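Local structure of programmed cell death 6-interacting protein (Homo sapiens, 5WA1) at residues K31-V36 with F114-A119; R71-G76 with L86-R91; R91-I96 with C143-C148; V130-A135 with L192-T197. The protein helps to sort and concentrate cargo for multivesicular bodies and takes part in cytokinesis and membrane repair; its N-terminal Bro1 domain, described here, binds CHMP4 proteins. All blocks are in the same frame, centred on the assembly; numbering follows the deposited sequence.

Contact 1: K31-V36 with F114-A119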
loop_
_atom_site.group_PDB
_atom_site.type_symbol
_atom_site.label_atom_id
_atom_site.label_comp_id
_atom_site.label_asym_id
_atom_site.label_seq_id
_atom_site.Cartn_x
_atom_site.Cartn_y
_atom_site.Cartn_z
ATOM N N LYS A 31 8.851 11.101 2.389
ATOM C CA LYS A 31 9.388 12.353 1.872
ATOM C C LYS A 31 10.019 13.157 3.000
ATOM O O LYS A 31 9.537 13.145 4.133
ATOM C CB LYS A 31 8.289 13.174 1.195
ATOM C CG LYS A 31 7.640 12.474 0.003
ATOM C CD LYS A 31 6.376 13.189 -0.482
ATOM C CE LYS A 31 6.647 14.624 -0.924
ATOM N NZ LYS A 31 7.815 14.761 -1.841
ATOM N N LYS A 32 11.109 13.846 2.685
ATOM C CA LYS A 32 11.779 14.716 3.636
ATOM C C LYS A 32 11.286 16.147 3.459
ATOM O O LYS A 32 10.883 16.557 2.366
ATOM C CB LYS A 32 13.296 14.649 3.445
ATOM C CG LYS A 32 13.886 13.262 3.623
ATOM C CD LYS A 32 15.346 13.240 3.215
ATOM C CE LYS A 32 15.870 11.818 3.089
ATOM N NZ LYS A 32 17.240 11.803 2.503
ATOM N N THR A 33 11.304 16.906 4.550
ATOM C CA THR A 33 10.884 18.295 4.486
ATOM C C THR A 33 11.794 19.124 5.376
ATOM O O THR A 33 12.410 18.610 6.314
ATOM C CB THR A 33 9.411 18.469 4.905
ATOM O OG1 THR A 33 9.035 19.850 4.802
ATOM C CG2 THR A 33 9.196 17.994 6.331
ATOM N N SER A 34 11.890 20.407 5.059
ATOM C CA SER A 34 12.674 21.316 5.875
ATOM C C SER A 34 11.849 21.798 7.062
ATOM O O SER A 34 10.618 21.867 7.000
ATOM C CB SER A 34 13.144 22.498 5.035
ATOM O OG SER A 34 12.055 23.037 4.312
ATOM N N GLU A 35 12.540 22.126 8.151
ATOM C CA GLU A 35 11.861 22.609 9.347
ATOM C C GLU A 35 11.216 23.967 9.090
ATOM O O GLU A 35 11.829 24.864 8.504
ATOM C CB GLU A 35 12.845 22.704 10.516
ATOM C CG GLU A 35 12.191 23.055 11.844
ATOM C CD GLU A 35 13.186 23.158 12.990
ATOM O OE1 GLU A 35 14.263 22.530 12.904
ATOM O OE2 GLU A 35 12.885 23.868 13.976
ATOM N N VAL A 36 9.968 24.117 9.535
ATOM C CA VAL A 36 9.207 25.348 9.344
ATOM C C VAL A 36 8.648 25.808 10.687
ATOM O O VAL A 36 8.143 24.998 11.470
ATOM C CB VAL A 36 8.071 25.144 8.316
ATOM C CG1 VAL A 36 7.066 26.278 8.389
ATOM C CG2 VAL A 36 8.651 25.040 6.912
ATOM N N PHE A 114 6.128 25.574 2.585
ATOM C CA PHE A 114 6.554 24.215 2.879
ATOM C C PHE A 114 7.428 23.719 1.739
ATOM O O PHE A 114 7.058 23.839 0.564
ATOM C CB PHE A 114 5.351 23.297 3.079
ATOM C CG PHE A 114 4.341 23.835 4.050
ATOM C CD1 PHE A 114 4.523 23.688 5.417
ATOM C CD2 PHE A 114 3.209 24.490 3.594
ATOM C CE1 PHE A 114 3.587 24.185 6.312
ATOM C CE2 PHE A 114 2.271 24.990 4.479
ATOM C CZ PHE A 114 2.460 24.837 5.839
ATOM N N THR A 115 8.598 23.195 2.089
ATOM C CA THR A 115 9.549 22.665 1.125
ATOM C C THR A 115 9.669 21.168 1.345
ATOM O O THR A 115 9.984 20.729 2.454
ATOM C CB THR A 115 10.911 23.341 1.272
ATOM O OG1 THR A 115 10.760 24.748 1.071
ATOM C CG2 THR A 115 11.889 22.789 0.248
ATOM N N TRP A 116 9.422 20.396 0.289
ATOM C CA TRP A 116 9.447 18.943 0.345
ATOM C C TRP A 116 10.304 18.408 -0.789
ATOM O O TRP A 116 10.356 18.987 -1.879
ATOM C CB TRP A 116 8.044 18.347 0.241
ATOM C CG TRP A 116 7.212 18.562 1.458
ATOM C CD1 TRP A 116 6.538 19.697 1.804
ATOM C CD2 TRP A 116 6.952 17.606 2.492
ATOM N NE1 TRP A 116 5.876 19.510 2.994
ATOM C CE2 TRP A 116 6.114 18.234 3.438
ATOM C CE3 TRP A 116 7.347 16.283 2.713
ATOM C CZ2 TRP A 116 5.662 17.582 4.585
ATOM C CZ3 TRP A 116 6.897 15.636 3.855
ATOM C CH2 TRP A 116 6.067 16.288 4.774
ATOM N N LYS A 117 10.976 17.324 -0.509
ATOM C CA LYS A 117 11.831 16.685 -1.453
ATOM C C LYS A 117 11.130 15.473 -2.082
ATOM O O LYS A 117 10.263 14.884 -1.485
ATOM C CB LYS A 117 13.065 16.254 -0.720
ATOM C CG LYS A 117 14.218 15.890 -1.598
ATOM C CD LYS A 117 15.328 15.321 -0.757
ATOM C CE LYS A 117 16.382 14.711 -1.647
ATOM N NZ LYS A 117 17.125 13.656 -0.920
ATOM N N ASP A 118 11.493 15.133 -3.307
ATOM C CA ASP A 118 10.885 13.981 -3.968
ATOM C C ASP A 118 11.241 12.698 -3.231
ATOM O O ASP A 118 12.391 12.492 -2.830
ATOM C CB ASP A 118 11.348 13.897 -5.421
ATOM C CG ASP A 118 10.507 12.938 -6.245
ATOM O OD1 ASP A 118 10.808 11.723 -6.244
ATOM O OD2 ASP A 118 9.542 13.399 -6.892
ATOM N N ALA A 119 10.241 11.822 -3.055
ATOM C CA ALA A 119 10.484 10.558 -2.374
ATOM C C ALA A 119 11.369 9.628 -3.197
ATOM O O ALA A 119 12.066 8.778 -2.628
ATOM C CB ALA A 119 9.159 9.865 -2.055
#
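A single antiparallel beta bridge pairs Thr-33 with Trp-116, laying the N-terminal arm of the Bro1 domain along strand 114-117. The pair is non-hydrogen-bonded, so the backbone bonds flank it: Lys-117 N donates to Lys-32 O at 3.0 Å, and Ser-34 N to Thr-115 O at 3.2 Å. Thr-115 O has a second donor, Thr-33 OG1 at 2.7 Å, which sits 36° above the carbonyl plane on the face opposite Ser-34 N. The backbone sets Thr-33 CB over the indole, 3.5 Å from the centroid of the six-membered ring of Trp-116, a CH-pi contact; with chi1 at -179°, OG1 points away from the backbone N toward the strand carbonyl. Lys-31 meets the same ring at its edge, with CB 3.6 Å from Trp-116 CE3. Its chain then bends back to bring NZ to Lys-117 O, a bond too short to be trusted in length, while NZ also makes a salt bridge with Asp-199. The more exposed Lys-32 and Lys-117 run side by side, their like-charged NZ atoms 3.9 Å apart. Threonine suits its place because a branched carbon faces the indole while the hydroxyl, its proton given to Thr-115 O, can accept from Arg-71 NH1.

Contact 2: R71-G76 with L86-R91; sequences RRAAVG and LETLLR
The methyl CG2 of Thr-88 lies over the backbone of Ala-74, 3.9 Å from Ala-74 CA, where helix 83-97 crosses the C-terminal part of helix 56-75. The two are consecutive helices of the alpha-helical Bro1 domain, joined by a short connection, and the segments make a helix-helix packing with an angle of 127° between their directions. Their axes approach to 8.5 Å, a close approach that suits the small side chains of Ala-73 and Ala-74; Ala-74 CA and Leu-89 CA stand only 4.8 Å apart. Ala-74 is directed at the partner helix, and its CB reaches the carbonyl Thr-88 O at 3.9 Å. Ala-73 adds a second methyl beside the threonine, its CB 4.1 Å from Thr-88 CG2. Threonine serves both needs of its position: OG1 turns back to hydrogen-bond Gly-84 O one turn earlier in its own helix, which leaves the methyl for the alanines. Leu-89 works from the other flank. Its chi1 of -103° is well off a staggered value, and in this rotation the branch point CG comes to 3.6 Å from Ala-74 O. Beyond the interface, Leu-89 also touches Asn-147 and Cys-148 of helix 137-157, so this leucine is shared by two neighbouring helices. The side chains of Leu-89 and Val-75 cross at about a right angle, with Leu-89 CD2 4.0 Å from Val-75 CG1.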
loop_
_atom_site.group_PDB
_atom_site.type_symbol
_atom_site.label_atom_id
_atom_site.label_comp_id
_atom_site.label_asym_id
_atom_site.label_seq_id
_atom_site.Cartn_x
_atom_site.Cartn_y
_atom_site.Cartn_z
ATOM N N ARG A 71 4.294 19.378 14.178
ATOM C CA ARG A 71 4.890 19.206 12.857
ATOM C C ARG A 71 6.301 18.645 12.967
ATOM O O ARG A 71 6.674 17.726 12.233
ATOM C CB ARG A 71 4.904 20.534 12.087
ATOM C CG ARG A 71 5.418 20.351 10.662
ATOM C CD ARG A 71 5.516 21.641 9.859
ATOM N NE ARG A 71 5.570 21.329 8.432
ATOM C CZ ARG A 71 6.689 21.112 7.749
ATOM N NH1 ARG A 71 6.631 20.827 6.452
ATOM N NH2 ARG A 71 7.870 21.198 8.349
ATOM N N ARG A 72 7.108 19.202 13.878
ATOM C CA ARG A 72 8.465 18.700 14.061
ATOM C C ARG A 72 8.462 17.219 14.434
ATOM O O ARG A 72 9.293 16.446 13.940
ATOM C CB ARG A 72 9.194 19.525 15.123
ATOM C CG ARG A 72 9.405 20.991 14.741
ATOM C CD ARG A 72 10.384 21.685 15.685
ATOM N NE ARG A 72 9.847 21.849 17.034
ATOM C CZ ARG A 72 9.153 22.908 17.441
ATOM N NH1 ARG A 72 8.907 23.907 16.602
ATOM N NH2 ARG A 72 8.702 22.970 18.688
ATOM N N ALA A 73 7.521 16.802 15.284
ATOM C CA ALA A 73 7.451 15.393 15.665
ATOM C C ALA A 73 6.944 14.508 14.526
ATOM O O ALA A 73 7.337 13.339 14.432
ATOM C CB ALA A 73 6.565 15.230 16.898
ATOM N N ALA A 74 6.076 15.029 13.656
ATOM C CA ALA A 74 5.491 14.209 12.597
ATOM C C ALA A 74 6.391 14.079 11.375
ATOM O O ALA A 74 6.413 13.021 10.737
ATOM C CB ALA A 74 4.136 14.775 12.159
ATOM N N VAL A 75 7.121 15.135 11.006
ATOM C CA VAL A 75 7.865 15.131 9.755
ATOM C C VAL A 75 9.315 15.560 9.915
ATOM O O VAL A 75 10.033 15.646 8.917
ATOM C CB VAL A 75 7.169 15.994 8.677
ATOM C CG1 VAL A 75 5.812 15.384 8.303
ATOM C CG2 VAL A 75 7.007 17.430 9.137
ATOM N N GLY A 76 9.782 15.820 11.138
ATOM C CA GLY A 76 11.155 16.246 11.329
ATOM C C GLY A 76 12.121 15.136 11.696
ATOM O O GLY A 76 13.326 15.259 11.457
ATOM N N LEU A 86 3.261 6.564 13.482
ATOM C CA LEU A 86 2.181 6.680 12.505
ATOM C C LEU A 86 1.034 7.514 13.064
ATOM O O LEU A 86 0.507 8.397 12.380
ATOM C CB LEU A 86 1.680 5.291 12.078
ATOM C CG LEU A 86 0.542 5.338 11.052
ATOM C CD1 LEU A 86 0.965 6.116 9.813
ATOM C CD2 LEU A 86 0.064 3.939 10.653
ATOM N N GLU A 87 0.634 7.249 14.312
ATOM C CA GLU A 87 -0.431 8.043 14.918
ATOM C C GLU A 87 -0.055 9.516 15.001
ATOM O O GLU A 87 -0.924 10.383 14.851
ATOM C CB GLU A 87 -0.779 7.500 16.307
ATOM C CG GLU A 87 -1.638 6.241 16.276
ATOM C CD GLU A 87 -2.990 6.468 15.613
ATOM O OE1 GLU A 87 -3.555 7.574 15.766
ATOM O OE2 GLU A 87 -3.482 5.542 14.929
ATOM N N THR A 88 1.226 9.823 15.231
ATOM C CA THR A 88 1.653 11.219 15.222
ATOM C C THR A 88 1.492 11.834 13.838
ATOM O O THR A 88 0.992 12.959 13.697
ATOM C CB THR A 88 3.100 11.332 15.699
ATOM O OG1 THR A 88 3.203 10.815 17.030
ATOM C CG2 THR A 88 3.548 12.791 15.689
ATOM N N LEU A 89 1.899 11.105 12.797
ATOM C CA LEU A 89 1.652 11.559 11.433
ATOM C C LEU A 89 0.160 11.713 11.173
ATOM O O LEU A 89 -0.284 12.730 10.628
ATOM C CB LEU A 89 2.265 10.575 10.433
ATOM C CG LEU A 89 3.571 11.031 9.798
ATOM C CD1 LEU A 89 4.157 9.921 8.950
ATOM C CD2 LEU A 89 3.341 12.293 8.972
ATOM N N LEU A 90 -0.625 10.689 11.527
ATOM C CA LEU A 90 -2.068 10.751 11.324
ATOM C C LEU A 90 -2.670 11.938 12.060
ATOM O O LEU A 90 -3.512 12.662 11.513
ATOM C CB LEU A 90 -2.721 9.458 11.798
ATOM C CG LEU A 90 -2.303 8.207 11.030
ATOM C CD1 LEU A 90 -2.977 6.989 11.630
ATOM C CD2 LEU A 90 -2.636 8.359 9.561
ATOM N N ARG A 91 -2.249 12.151 13.308
ATOM C CA ARG A 91 -2.756 13.280 14.075
ATOM C C ARG A 91 -2.416 14.601 13.396
ATOM O O ARG A 91 -3.258 15.506 13.327
ATOM C CB ARG A 91 -2.195 13.245 15.496
ATOM C CG ARG A 91 -2.669 14.413 16.354
ATOM C CD ARG A 91 -1.872 14.547 17.646
ATOM N NE ARG A 91 -2.125 15.836 18.288
ATOM C CZ ARG A 91 -1.445 16.307 19.329
ATOM N NH1 ARG A 91 -0.461 15.593 19.863
ATOM N NH2 ARG A 91 -1.749 17.495 19.834
#

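Contact 3: R91-I96 with C143-C148; sequences RYYDQI and CVLFNC
Two successive tyrosines, Tyr-92 and Tyr-93, both carry CG anti to the backbone N (chi1 177° and -179°), which sends the ring of Tyr-92 to Val-144 and that of Tyr-93 to Leu-145 of the facing helix. Tyr-92 meets Val-144 with its ring edge: CE2 comes to 3.4 Å from Val-144 CG2, the methyl lying near the plane of the ring. The other methyl of the same valine turns to the second tyrosine, Val-144 CG1 standing 3.8 Å from Tyr-93 CB. A beta-branched residue suits this place because its two methyls serve two neighbours at once. Tyr-93 then lies across Leu-145. One face of its ring receives Leu-145 CD1, 4.3 Å above the plane and over the centre, while Leu-145 CB is 3.7 Å from Tyr-93 CE1 and the other methyl, CD2, is 3.8 Å from Tyr-93 OH. Cys-148, one turn on from Val-144, adds a small side chain, its SG 4.4 Å from Tyr-93 CB. These are helices 83-97 and 137-157 of the Bro1 domain, packed nearly antiparallel, with segment directions 155° apart and axes 9.6 Å from each other. Leu-145 also touches Ala-180, His-183 and Ile-184 of helix 164-191, which extends the packing to a third helix. Every residue that touches is buried, and no hydrogen bond joins the two segments, so the interface is held by apolar packing; the buried phenol of Tyr-92 is satisfied beyond it by Glu-140, the carboxylate that also pairs with Arg-71.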
loop_
_atom_site.group_PDB
_atom_site.type_symbol
_atom_site.label_atom_id
_atom_site.label_comp_id
_atom_site.label_asym_id
_atom_site.label_seq_id
_atom_site.Cartn_x
_atom_site.Cartn_y
_atom_site.Cartn_z
ATOM N N ARG A 91 -2.249 12.151 13.308
ATOM C CA ARG A 91 -2.756 13.280 14.075
ATOM C C ARG A 91 -2.416 14.601 13.396
ATOM O O ARG A 91 -3.258 15.506 13.327
ATOM C CB ARG A 91 -2.195 13.245 15.496
ATOM C CG ARG A 91 -2.669 14.413 16.354
ATOM C CD ARG A 91 -1.872 14.547 17.646
ATOM N NE ARG A 91 -2.125 15.836 18.288
ATOM C CZ ARG A 91 -1.445 16.307 19.329
ATOM N NH1 ARG A 91 -0.461 15.593 19.863
ATOM N NH2 ARG A 91 -1.749 17.495 19.834
ATOM N N TYR A 92 -1.192 14.730 12.881
ATOM C CA TYR A 92 -0.814 15.987 12.242
ATOM C C TYR A 92 -1.598 16.208 10.951
ATOM O O TYR A 92 -1.941 17.352 10.631
ATOM C CB TYR A 92 0.697 16.020 11.996
ATOM C CG TYR A 92 1.182 17.256 11.276
ATOM C CD1 TYR A 92 1.090 18.512 11.871
ATOM C CD2 TYR A 92 1.725 17.174 9.998
ATOM C CE1 TYR A 92 1.524 19.649 11.214
ATOM C CE2 TYR A 92 2.163 18.312 9.329
ATOM C CZ TYR A 92 2.059 19.545 9.943
ATOM O OH TYR A 92 2.488 20.680 9.294
ATOM N N TYR A 93 -1.918 15.139 10.215
ATOM C CA TYR A 93 -2.782 15.290 9.046
ATOM C C TYR A 93 -4.176 15.756 9.444
ATOM O O TYR A 93 -4.745 16.646 8.803
ATOM C CB TYR A 93 -2.870 13.975 8.263
ATOM C CG TYR A 93 -3.733 14.090 7.031
ATOM C CD1 TYR A 93 -3.247 14.683 5.875
ATOM C CD2 TYR A 93 -5.042 13.618 7.025
ATOM C CE1 TYR A 93 -4.032 14.796 4.742
ATOM C CE2 TYR A 93 -5.837 13.722 5.893
ATOM C CZ TYR A 93 -5.326 14.312 4.757
ATOM O OH TYR A 93 -6.111 14.426 3.629
ATOM N N ASP A 94 -4.744 15.167 10.500
ATOM C CA ASP A 94 -6.051 15.610 10.977
ATOM C C ASP A 94 -6.024 17.080 11.377
ATOM O O ASP A 94 -6.966 17.826 11.089
ATOM C CB ASP A 94 -6.505 14.758 12.163
ATOM C CG ASP A 94 -6.952 13.367 11.756
ATOM O OD1 ASP A 94 -7.160 13.133 10.546
ATOM O OD2 ASP A 94 -7.105 12.510 12.653
ATOM N N GLN A 95 -4.950 17.515 12.036
ATOM C CA GLN A 95 -4.912 18.883 12.540
ATOM C C GLN A 95 -4.870 19.887 11.394
ATOM O O GLN A 95 -5.594 20.888 11.418
ATOM C CB GLN A 95 -3.717 19.061 13.475
ATOM C CG GLN A 95 -3.821 20.280 14.384
ATOM C CD GLN A 95 -5.094 20.289 15.206
ATOM O OE1 GLN A 95 -5.158 19.694 16.285
ATOM N NE2 GLN A 95 -6.118 20.967 14.698
ATOM N N ILE A 96 -4.061 19.617 10.368
ATOM C CA ILE A 96 -3.948 20.533 9.235
ATOM C C ILE A 96 -5.269 20.627 8.475
ATOM O O ILE A 96 -5.704 21.722 8.091
ATOM C CB ILE A 96 -2.795 20.100 8.317
ATOM C CG1 ILE A 96 -1.471 20.107 9.088
ATOM C CG2 ILE A 96 -2.718 21.000 7.097
ATOM C CD1 ILE A 96 -1.048 21.465 9.586
ATOM N N CYS A 143 1.614 16.008 0.993
ATOM C CA CYS A 143 2.886 15.379 1.323
ATOM C C CYS A 143 2.810 14.657 2.659
ATOM O O CYS A 143 3.407 13.587 2.823
ATOM C CB CYS A 143 3.998 16.428 1.354
ATOM S SG CYS A 143 4.259 17.270 -0.213
ATOM N N VAL A 144 2.100 15.236 3.631
ATOM C CA VAL A 144 1.916 14.556 4.908
ATOM C C VAL A 144 1.123 13.270 4.717
ATOM O O VAL A 144 1.470 12.223 5.278
ATOM C CB VAL A 144 1.255 15.505 5.926
ATOM C CG1 VAL A 144 0.712 14.731 7.112
ATOM C CG2 VAL A 144 2.262 16.516 6.388
ATOM N N LEU A 145 0.060 13.313 3.910
ATOM C CA LEU A 145 -0.701 12.089 3.675
ATOM C C LEU A 145 0.135 11.052 2.935
ATOM O O LEU A 145 -0.033 9.848 3.160
ATOM C CB LEU A 145 -1.986 12.389 2.898
ATOM C CG LEU A 145 -2.898 11.165 2.717
ATOM C CD1 LEU A 145 -3.194 10.518 4.067
ATOM C CD2 LEU A 145 -4.190 11.532 1.981
ATOM N N PHE A 146 1.039 11.498 2.059
ATOM C CA PHE A 146 1.977 10.583 1.416
ATOM C C PHE A 146 2.806 9.836 2.450
ATOM O O PHE A 146 3.006 8.622 2.343
ATOM C CB PHE A 146 2.894 11.360 0.465
ATOM C CG PHE A 146 3.799 10.480 -0.369
ATOM C CD1 PHE A 146 5.009 10.022 0.136
ATOM C CD2 PHE A 146 3.436 10.123 -1.659
ATOM C CE1 PHE A 146 5.832 9.209 -0.625
ATOM C CE2 PHE A 146 4.260 9.319 -2.437
ATOM C CZ PHE A 146 5.459 8.862 -1.919
ATOM N N ASN A 147 3.320 10.555 3.448
ATOM C CA ASN A 147 4.158 9.913 4.454
ATOM C C ASN A 147 3.345 9.015 5.373
ATOM O O ASN A 147 3.871 8.012 5.859
ATOM C CB ASN A 147 4.930 10.971 5.254
ATOM C CG ASN A 147 6.141 11.495 4.495
ATOM O OD1 ASN A 147 6.274 11.250 3.299
ATOM N ND2 ASN A 147 7.025 12.212 5.184
ATOM N N CYS A 148 2.076 9.354 5.638
ATOM C CA CYS A 148 1.218 8.419 6.365
ATOM C C CYS A 148 1.128 7.099 5.614
ATOM O O CYS A 148 1.335 6.021 6.188
ATOM C CB CYS A 148 -0.183 8.997 6.554
ATOM S SG CYS A 148 -0.283 10.504 7.558
#

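Contact 4: V130-A135 with L192-T197; sequences VKLALA and LSREPT
This is a side-chain contact between a strand and a loop, with no hydrogen bond across it: Leu-132 and Leu-134 of strand 131-134 lean on the loop that links helix 164-191 to helix 202-226. Alternate residues of a strand point the same way, and here the CB atoms of Leu-132 and Leu-134, and of Val-130 just before the strand, point toward the loop. Leu-134 splits its two methyls between partners. CD1 packs on Leu-192 CD2 at 3.9 Å, the two leucines crossing at about a right angle, and CD2 sits 3.5 Å above the guanidinium plane of Arg-194, over its centre. The arginine folds back over the strand because its chain bends at chi3 (-59°), which lays the flat group across the leucine while its residue remains exposed to solvent. Leu-132 touches the same group obliquely, with CD1 3.4 Å from Arg-194 NH2. The strand pairs antiparallel with strand 114-117, and the loop lies largely over the face of this hairpin that carries Leu-132 and Leu-134. Both Leu-134 and Leu-192 also rest on Tyr-139 of helix 137-157, which brings the hairpin, the loop and that helix together at one place. Further along, Leu-132 CD2 approaches the loop backbone, 4.0 Å from Glu-195 O, and Leu-132 CB is 3.9 Å from Thr-197 CG2. Thr-197 is the first residue of the region that interacts with CHMP4 proteins, residues 197-379. Its hydroxyl is bonded to Asp-199, and its methyl fits between Leu-132 and Val-130, with Thr-197 CG2 4.3 Å from Val-130 CG1.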
loop_
_atom_site.group_PDB
_atom_site.type_symbol
_atom_site.label_atom_id
_atom_site.label_comp_id
_atom_site.label_asym_id
_atom_site.label_seq_id
_atom_site.Cartn_x
_atom_site.Cartn_y
_atom_site.Cartn_z
ATOM N N VAL A 130 15.837 17.064 -5.942
ATOM C CA VAL A 130 14.563 17.447 -6.538
ATOM C C VAL A 130 13.654 17.885 -5.396
ATOM O O VAL A 130 13.095 17.057 -4.669
ATOM C CB VAL A 130 13.953 16.306 -7.357
ATOM C CG1 VAL A 130 12.626 16.741 -7.964
ATOM C CG2 VAL A 130 14.920 15.877 -8.450
ATOM N N LYS A 131 13.515 19.200 -5.237
ATOM C CA LYS A 131 12.724 19.812 -4.184
ATOM C C LYS A 131 11.621 20.664 -4.795
ATOM O O LYS A 131 11.710 21.099 -5.948
ATOM C CB LYS A 131 13.595 20.686 -3.270
ATOM C CG LYS A 131 14.680 19.945 -2.510
ATOM C CD LYS A 131 15.489 20.915 -1.656
ATOM C CE LYS A 131 16.460 20.188 -0.735
ATOM N NZ LYS A 131 17.232 21.136 0.118
ATOM N N LEU A 132 10.577 20.906 -4.005
ATOM C CA LEU A 132 9.520 21.838 -4.388
ATOM C C LEU A 132 9.042 22.588 -3.152
ATOM O O LEU A 132 8.736 21.971 -2.127
ATOM C CB LEU A 132 8.351 21.110 -5.058
ATOM C CG LEU A 132 7.095 21.954 -5.302
ATOM C CD1 LEU A 132 7.406 23.184 -6.160
ATOM C CD2 LEU A 132 5.991 21.113 -5.928
ATOM N N ALA A 133 8.967 23.913 -3.256
ATOM C CA ALA A 133 8.502 24.761 -2.168
ATOM C C ALA A 133 7.254 25.507 -2.613
ATOM O O ALA A 133 7.258 26.156 -3.663
ATOM C CB ALA A 133 9.588 25.745 -1.733
ATOM N N LEU A 134 6.188 25.411 -1.822
ATOM C CA LEU A 134 4.931 26.072 -2.138
ATOM C C LEU A 134 4.308 26.647 -0.875
ATOM O O LEU A 134 4.369 26.035 0.197
ATOM C CB LEU A 134 3.943 25.108 -2.801
ATOM C CG LEU A 134 4.302 24.628 -4.208
ATOM C CD1 LEU A 134 3.339 23.550 -4.657
ATOM C CD2 LEU A 134 4.294 25.799 -5.178
ATOM N N ALA A 135 3.707 27.829 -1.013
ATOM C CA ALA A 135 2.931 28.438 0.069
ATOM C C ALA A 135 1.482 27.956 -0.035
ATOM O O ALA A 135 0.569 28.681 -0.440
ATOM C CB ALA A 135 3.034 29.962 0.008
ATOM N N LEU A 192 -2.898 21.894 -5.410
ATOM C CA LEU A 192 -1.665 22.599 -5.730
ATOM C C LEU A 192 -1.906 23.644 -6.814
ATOM O O LEU A 192 -2.628 23.402 -7.786
ATOM C CB LEU A 192 -0.574 21.628 -6.183
ATOM C CG LEU A 192 0.300 20.969 -5.110
ATOM C CD1 LEU A 192 -0.496 20.003 -4.241
ATOM C CD2 LEU A 192 1.486 20.259 -5.747
ATOM N N SER A 193 -1.286 24.812 -6.639
ATOM C CA SER A 193 -1.331 25.828 -7.683
ATOM C C SER A 193 -0.501 25.407 -8.888
ATOM O O SER A 193 -0.942 25.555 -10.035
ATOM C CB SER A 193 -0.839 27.165 -7.132
ATOM O OG SER A 193 -0.729 28.124 -8.167
ATOM N N ARG A 194 0.696 24.876 -8.648
ATOM C CA ARG A 194 1.607 24.474 -9.704
ATOM C C ARG A 194 1.594 22.954 -9.855
ATOM O O ARG A 194 0.837 22.242 -9.191
ATOM C CB ARG A 194 3.017 24.996 -9.414
ATOM C CG ARG A 194 3.080 26.500 -9.179
ATOM C CD ARG A 194 4.423 27.078 -9.610
ATOM N NE ARG A 194 5.543 26.468 -8.899
ATOM C CZ ARG A 194 6.179 27.032 -7.878
ATOM N NH1 ARG A 194 5.810 28.229 -7.440
ATOM N NH2 ARG A 194 7.188 26.398 -7.294
ATOM N N GLU A 195 2.440 22.453 -10.750
ATOM C CA GLU A 195 2.474 21.016 -10.976
ATOM C C GLU A 195 3.362 20.333 -9.934
ATOM O O GLU A 195 4.430 20.847 -9.590
ATOM C CB GLU A 195 2.975 20.702 -12.381
ATOM C CG GLU A 195 1.857 20.513 -13.393
ATOM C CD GLU A 195 2.365 20.041 -14.737
ATOM O OE1 GLU A 195 3.571 20.223 -15.011
ATOM O OE2 GLU A 195 1.563 19.484 -15.519
ATOM N N PRO A 196 2.952 19.176 -9.429
ATOM C CA PRO A 196 3.667 18.554 -8.312
ATOM C C PRO A 196 4.958 17.885 -8.767
ATOM O O PRO A 196 5.215 17.690 -9.957
ATOM C CB PRO A 196 2.666 17.513 -7.802
ATOM C CG PRO A 196 1.930 17.098 -9.047
ATOM C CD PRO A 196 1.808 18.363 -9.880
ATOM N N THR A 197 5.777 17.523 -7.781
ATOM C CA THR A 197 6.854 16.584 -8.047
ATOM C C THR A 197 6.259 15.266 -8.529
ATOM O O THR A 197 5.072 14.983 -8.339
ATOM C CB THR A 197 7.720 16.376 -6.801
ATOM O OG1 THR A 197 6.884 16.255 -5.642
ATOM C CG2 THR A 197 8.668 17.561 -6.607
#

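Overall arrangement
From the N terminus, contact 1 closes the first long loop, bringing the arm at 31-36 back to strand 114-117. Within that span, contact 2 closes a much shorter loop between helices 56-75 and 83-97. Contact 3 starts where contact 2 ends, sharing Arg-91, and runs on to helix 137-157, so it crosses contact 1 along the chain. Contact 4 opens after contact 1 has closed but crosses contact 3, joining the second hairpin strand to the loop after helix 164-191. Arg-71 links contacts 1 and 2, Asn-147 bonds to Lys-31 between contacts 3 and 1, and the hairpin joins contacts 1 and 4; the centres of contacts 2 and 4 lie about 21 Å apart.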